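Local coordinates for pentafunctional AROM polypeptide (Schizosaccharomyces pombe, PDB 5SWV), which carries five shikimate-pathway activities in its full-length form, of which this fragment holds the 3-dehydroquinate dehydratase and shikimate dehydrogenase, at residues S264-L269 with H281-F286; I268-A273 with H513-M518. All coordinates share one frame; numbering follows the deposited sequence.

Interaction 1. Residues S264-L269 with H281-F286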
loop_
_atom_site.group_PDB
_atom_site.type_symbol
_atom_site.label_atom_id
_atom_site.label_comp_id
_atom_site.label_asym_id
_atom_site.label_seq_id
_atom_site.Cartn_x
_atom_site.Cartn_y
_atom_site.Cartn_z
ATOM N N SER A 264 -0.084 6.352 -25.733
ATOM C CA SER A 264 0.047 5.969 -24.326
ATOM C C SER A 264 -1.302 5.490 -23.768
ATOM O O SER A 264 -2.336 6.100 -24.035
ATOM C CB SER A 264 0.571 7.138 -23.484
ATOM O OG SER A 264 0.481 6.858 -22.098
ATOM N N ARG A 265 -1.261 4.404 -22.998
ATOM C CA ARG A 265 -2.437 3.831 -22.346
ATOM C C ARG A 265 -2.537 4.220 -20.871
ATOM O O ARG A 265 -3.315 3.627 -20.118
ATOM C CB ARG A 265 -2.417 2.307 -22.498
ATOM C CG ARG A 265 -2.395 1.861 -23.956
ATOM C CD ARG A 265 -2.625 0.363 -24.112
ATOM N NE ARG A 265 -4.044 0.020 -23.981
ATOM C CZ ARG A 265 -4.964 0.083 -24.954
ATOM N NH1 ARG A 265 -4.655 0.491 -26.191
ATOM N NH2 ARG A 265 -6.226 -0.266 -24.680
ATOM N N SER A 266 -1.762 5.222 -20.463
ATOM C CA SER A 266 -1.875 5.775 -19.123
ATOM C C SER A 266 -3.233 6.417 -18.832
ATOM O O SER A 266 -3.736 6.270 -17.739
ATOM C CB SER A 266 -0.747 6.764 -18.839
ATOM O OG SER A 266 0.426 6.046 -18.541
ATOM N N PRO A 267 -3.835 7.119 -19.802
ATOM C CA PRO A 267 -5.186 7.631 -19.527
ATOM C C PRO A 267 -6.225 6.555 -19.195
ATOM O O PRO A 267 -7.013 6.766 -18.282
ATOM C CB PRO A 267 -5.541 8.395 -20.803
ATOM C CG PRO A 267 -4.215 8.829 -21.333
ATOM C CD PRO A 267 -3.306 7.663 -21.062
ATOM N N ILE A 268 -6.179 5.403 -19.869
ATOM C CA ILE A 268 -7.116 4.308 -19.573
ATOM C C ILE A 268 -6.827 3.773 -18.180
ATOM O O ILE A 268 -7.755 3.478 -17.417
ATOM C CB ILE A 268 -7.065 3.134 -20.590
ATOM C CG1 ILE A 268 -7.084 3.654 -22.044
ATOM C CG2 ILE A 268 -8.253 2.191 -20.385
ATOM C CD1 ILE A 268 -7.203 2.585 -23.116
ATOM N N LEU A 269 -5.542 3.668 -17.849
ATOM C CA LEU A 269 -5.116 3.115 -16.557
ATOM C C LEU A 269 -5.653 3.942 -15.404
ATOM O O LEU A 269 -6.327 3.410 -14.513
ATOM C CB LEU A 269 -3.588 2.935 -16.507
ATOM C CG LEU A 269 -2.698 3.110 -15.264
ATOM C CD1 LEU A 269 -3.134 2.469 -13.961
ATOM C CD2 LEU A 269 -1.306 2.585 -15.625
ATOM N N HIS A 281 -12.066 12.287 -10.979
ATOM C CA HIS A 281 -10.942 12.968 -11.618
ATOM C C HIS A 281 -10.940 12.682 -13.122
ATOM O O HIS A 281 -11.692 11.832 -13.601
ATOM C CB HIS A 281 -9.615 12.543 -10.962
ATOM C CG HIS A 281 -9.550 12.752 -9.468
ATOM N ND1 HIS A 281 -9.960 13.911 -8.845
ATOM C CD2 HIS A 281 -9.083 11.950 -8.479
ATOM C CE1 HIS A 281 -9.764 13.815 -7.542
ATOM N NE2 HIS A 281 -9.230 12.633 -7.293
ATOM N N THR A 282 -10.117 13.417 -13.859
ATOM C CA THR A 282 -9.827 13.089 -15.259
ATOM C C THR A 282 -8.324 12.970 -15.461
ATOM O O THR A 282 -7.564 13.581 -14.713
ATOM C CB THR A 282 -10.368 14.159 -16.212
ATOM O OG1 THR A 282 -9.886 15.445 -15.812
ATOM C CG2 THR A 282 -11.878 14.161 -16.191
ATOM N N TYR A 283 -7.899 12.194 -16.465
ATOM C CA TYR A 283 -6.477 12.082 -16.865
ATOM C C TYR A 283 -6.354 12.203 -18.381
ATOM O O TYR A 283 -7.029 11.493 -19.114
ATOM C CB TYR A 283 -5.903 10.742 -16.397
ATOM C CG TYR A 283 -4.377 10.519 -16.492
ATOM C CD1 TYR A 283 -3.730 10.357 -17.716
ATOM C CD2 TYR A 283 -3.606 10.391 -15.339
ATOM C CE1 TYR A 283 -2.361 10.115 -17.782
ATOM C CE2 TYR A 283 -2.238 10.142 -15.395
ATOM C CZ TYR A 283 -1.622 10.004 -16.611
ATOM O OH TYR A 283 -0.279 9.753 -16.642
ATOM N N GLU A 284 -5.473 13.091 -18.837
ATOM C CA GLU A 284 -5.337 13.426 -20.262
ATOM C C GLU A 284 -3.888 13.470 -20.730
ATOM O O GLU A 284 -3.039 14.111 -20.108
ATOM C CB GLU A 284 -5.926 14.815 -20.544
ATOM C CG GLU A 284 -7.432 14.902 -20.427
ATOM C CD GLU A 284 -7.923 16.287 -20.024
ATOM O OE1 GLU A 284 -8.730 16.840 -20.799
ATOM O OE2 GLU A 284 -7.524 16.807 -18.936
ATOM N N ALA A 285 -3.618 12.847 -21.865
ATOM C CA ALA A 285 -2.414 13.170 -22.621
ATOM C C ALA A 285 -2.380 14.673 -22.958
ATOM O O ALA A 285 -3.388 15.244 -23.364
ATOM C CB ALA A 285 -2.356 12.334 -23.892
ATOM N N PHE A 286 -1.235 15.310 -22.736
ATOM C CA PHE A 286 -1.026 16.713 -23.085
ATOM C C PHE A 286 0.352 16.848 -23.739
ATOM O O PHE A 286 1.334 17.260 -23.110
ATOM C CB PHE A 286 -1.167 17.614 -21.856
ATOM C CG PHE A 286 -1.262 19.072 -22.193
ATOM C CD1 PHE A 286 -2.482 19.635 -22.580
ATOM C CD2 PHE A 286 -0.142 19.890 -22.140
ATOM C CE1 PHE A 286 -2.578 20.985 -22.909
ATOM C CE2 PHE A 286 -0.233 21.237 -22.460
ATOM C CZ PHE A 286 -1.446 21.785 -22.849
#

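Interaction 2. Residues I268-A273 with H513-M518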
loop_
_atom_site.group_PDB
_atom_site.type_symbol
_atom_site.label_atom_id
_atom_site.label_comp_id
_atom_site.label_asym_id
_atom_site.label_seq_id
_atom_site.Cartn_x
_atom_site.Cartn_y
_atom_site.Cartn_z
ATOM N N ILE A 268 -6.179 5.403 -19.869
ATOM C CA ILE A 268 -7.116 4.308 -19.573
ATOM C C ILE A 268 -6.827 3.773 -18.180
ATOM O O ILE A 268 -7.755 3.478 -17.417
ATOM C CB ILE A 268 -7.065 3.134 -20.590
ATOM C CG1 ILE A 268 -7.084 3.654 -22.044
ATOM C CG2 ILE A 268 -8.253 2.191 -20.385
ATOM C CD1 ILE A 268 -7.203 2.585 -23.116
ATOM N N LEU A 269 -5.542 3.668 -17.849
ATOM C CA LEU A 269 -5.116 3.115 -16.557
ATOM C C LEU A 269 -5.653 3.942 -15.404
ATOM O O LEU A 269 -6.327 3.410 -14.513
ATOM C CB LEU A 269 -3.588 2.935 -16.507
ATOM C CG LEU A 269 -2.698 3.110 -15.264
ATOM C CD1 LEU A 269 -3.134 2.469 -13.961
ATOM C CD2 LEU A 269 -1.306 2.585 -15.625
ATOM N N HIS A 270 -5.406 5.242 -15.442
ATOM C CA HIS A 270 -5.866 6.120 -14.367
ATOM C C HIS A 270 -7.387 6.364 -14.378
ATOM O O HIS A 270 -7.993 6.429 -13.314
ATOM C CB HIS A 270 -5.076 7.418 -14.381
ATOM C CG HIS A 270 -3.632 7.233 -14.045
ATOM N ND1 HIS A 270 -3.141 7.402 -12.770
ATOM C CD2 HIS A 270 -2.572 6.885 -14.809
ATOM C CE1 HIS A 270 -1.841 7.168 -12.762
ATOM N NE2 HIS A 270 -1.471 6.852 -13.987
ATOM N N SER A 271 -7.988 6.477 -15.567
ATOM C CA SER A 271 -9.464 6.565 -15.725
ATOM C C SER A 271 -10.144 5.418 -15.022
ATOM O O SER A 271 -11.092 5.630 -14.263
ATOM C CB SER A 271 -9.896 6.497 -17.199
ATOM O OG SER A 271 -9.569 7.682 -17.897
ATOM N N THR A 272 -9.645 4.210 -15.291
ATOM C CA THR A 272 -10.141 2.997 -14.655
ATOM C C THR A 272 -9.976 3.076 -13.151
ATOM O O THR A 272 -10.898 2.754 -12.431
ATOM C CB THR A 272 -9.452 1.739 -15.202
ATOM O OG1 THR A 272 -9.623 1.700 -16.618
ATOM C CG2 THR A 272 -10.043 0.489 -14.613
ATOM N N ALA A 273 -8.830 3.522 -12.664
ATOM C CA ALA A 273 -8.627 3.612 -11.215
ATOM C C ALA A 273 -9.654 4.529 -10.518
ATOM O O ALA A 273 -10.165 4.177 -9.449
ATOM C CB ALA A 273 -7.211 4.066 -10.902
ATOM N N HIS A 513 -1.235 6.186 -6.236
ATOM C CA HIS A 513 -1.192 6.141 -4.776
ATOM C C HIS A 513 -0.536 7.414 -4.222
ATOM O O HIS A 513 -1.063 8.038 -3.303
ATOM C CB HIS A 513 -0.499 4.850 -4.299
ATOM C CG HIS A 513 -0.362 4.722 -2.808
ATOM N ND1 HIS A 513 0.839 4.419 -2.196
ATOM C CD2 HIS A 513 -1.269 4.830 -1.809
ATOM C CE1 HIS A 513 0.669 4.352 -0.892
ATOM N NE2 HIS A 513 -0.601 4.605 -0.630
ATOM N N LEU A 514 0.573 7.839 -4.808
ATOM C CA LEU A 514 1.225 9.067 -4.337
ATOM C C LEU A 514 0.315 10.285 -4.489
ATOM O O LEU A 514 0.390 11.197 -3.690
ATOM C CB LEU A 514 2.569 9.311 -5.054
ATOM C CG LEU A 514 3.666 8.295 -4.751
ATOM C CD1 LEU A 514 4.643 8.257 -5.919
ATOM C CD2 LEU A 514 4.364 8.574 -3.424
ATOM N N TRP A 515 -0.545 10.291 -5.499
ATOM C CA TRP A 515 -1.479 11.407 -5.697
ATOM C C TRP A 515 -2.722 11.385 -4.831
ATOM O O TRP A 515 -3.041 12.387 -4.228
ATOM C CB TRP A 515 -1.908 11.496 -7.151
ATOM C CG TRP A 515 -0.850 12.008 -8.045
ATOM C CD1 TRP A 515 0.038 13.029 -7.793
ATOM C CD2 TRP A 515 -0.587 11.571 -9.373
ATOM N NE1 TRP A 515 0.847 13.230 -8.880
ATOM C CE2 TRP A 515 0.475 12.359 -9.870
ATOM C CE3 TRP A 515 -1.140 10.583 -10.194
ATOM C CZ2 TRP A 515 0.983 12.195 -11.149
ATOM C CZ3 TRP A 515 -0.633 10.421 -11.470
ATOM C CH2 TRP A 515 0.419 11.222 -11.937
ATOM N N THR A 516 -3.432 10.261 -4.799
ATOM C CA THR A 516 -4.763 10.168 -4.160
ATOM C C THR A 516 -4.720 9.664 -2.719
ATOM O O THR A 516 -5.726 9.696 -2.017
ATOM C CB THR A 516 -5.683 9.213 -4.946
ATOM O OG1 THR A 516 -5.218 7.859 -4.822
ATOM C CG2 THR A 516 -5.717 9.597 -6.403
ATOM N N GLY A 517 -3.567 9.176 -2.281
ATOM C CA GLY A 517 -3.449 8.542 -0.960
ATOM C C GLY A 517 -3.989 7.119 -0.878
ATOM O O GLY A 517 -4.019 6.550 0.208
ATOM N N MET A 518 -4.365 6.531 -2.023
ATOM C CA MET A 518 -5.080 5.249 -2.064
ATOM C C MET A 518 -4.502 4.317 -3.106
ATOM O O MET A 518 -4.127 4.756 -4.183
ATOM C CB MET A 518 -6.551 5.507 -2.392
ATOM C CG MET A 518 -7.250 6.354 -1.326
ATOM S SD MET A 518 -8.973 6.773 -1.631
ATOM C CE MET A 518 -8.814 7.454 -3.263
#

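Interaction 1. Residues S264-L269 with H281-F286
Tyr283 lays its ring against the backbone as much as the side chains of Ser266 and Pro267, the two residues that start helix 266-277. The contact lies within the beta-alpha-beta unit formed by strand 253-257, helix 266-277 and strand 282-285, where the last strand is an edge of the mixed sheet in the shikimate dehydrogenase substrate-binding domain. Tyr283 CD1 comes to 3.6 Å from Pro267 CA, an oblique approach to the ring. Ser266 O sits over one face of the Tyr283 ring, 4.0 Å above its plane and displaced toward the rim. With CG anti to the backbone N (chi1 -170°), the ring leaves the strand toward the helix start and crosses the proline obliquely. Pro267 adds CG at 4.0 Å from Tyr283 CD1, and its CB lies 3.8 Å from Tyr283 O, so the pyrrolidine spans ring and strand backbone. Two residues along the strand, Ala285 N lies 4.1 Å from Pro267 CG, at the margin of the contact. Ahead of the helix, Ser264 OG accepts from Ser266 N at 3.2 Å with a nearly straight N-H (165°), an ST turn, and Arg265 is the N-cap. Ser264 to Pro267 match the Ser-x-Ser-Pro signature of shikimate dehydrogenases, whose serines hold the substrate carboxylate in relatives; Ser264 and Ser266 probably do the same here. Tyr283 OH is hydrogen-bonded to Asn307 OD1 on strand 303-308, which holds the far end of the ring, and the same oxygen lies 3.7 Å from Ser266 CB.

Interaction 2. Residues I268-A273 with H513-M518
Trp515 meets His270 at the end of helix 500-516, in a small contact centred on one indole carbon and one imidazole carbon. Followed from its start, the segment begins with His513, whose O accepts from Gly517 N at 2.9 Å in the last helical turn; the edge of its imidazole lies in plane with Met518 CA. Trp515 makes the contact itself. Its CG is anti to the carbonyl carbon (chi1 -73°), and the six-membered ring presents CZ3 to His270 CE1 at 3.7 Å, with His270 ND1 4.1 Å from the same CZ3. The histidine carbon comes in near the plane of the indole, at its edge, whereas CZ3 approaches the imidazole obliquely. The two planes make 54°, an oblique aromatic pair. Elsewhere on the indole, NE1 is hydrogen-bonded to Ile336 O and the rings also meet Phe254, while His270 in turn stacks on Tyr283. In this shikimate dehydrogenase fold the C-terminal helices return to the substrate-binding domain: Trp515 rests against its mixed sheet, and helix 266-277 packs on the end of helix 500-516, with His270 and Ala273 touching Phe512. Thr516 follows, its OG1 bonded to Phe512 O and accepting from Met518 N at 3.2 Å (141°), an ST turn. Gly517, the first residue to leave the helix, takes positive phi, which suits glycine. Met518 resumes an extended backbone. On the facing helix, Ile268 O is gripped twice, by Thr272 N at 2.9 Å and by Thr272 OG1 at 2.7 Å, from opposite faces of its plane.

From the N terminus, both contacts start from helix 266-277, overlapping at Ile268 and Leu269. Interaction 1 closes a short loop, with 11 residues between its segments, and joins the start of the helix to the edge strand that follows it. Interaction 2 closes a loop of 239 intervening residues, running from the same helix to helix 500-516. The second segment of interaction 1 lies within that long loop, but the first segments overlap, so the two share a start rather than one fully enclosing the other. Tyr283 is common to the packing of both: it stacks on His270, and its CE2 comes 4.2 Å from Trp515 CZ3. Together they tie the substrate-binding sheet, its first helix and a C-terminal helix together.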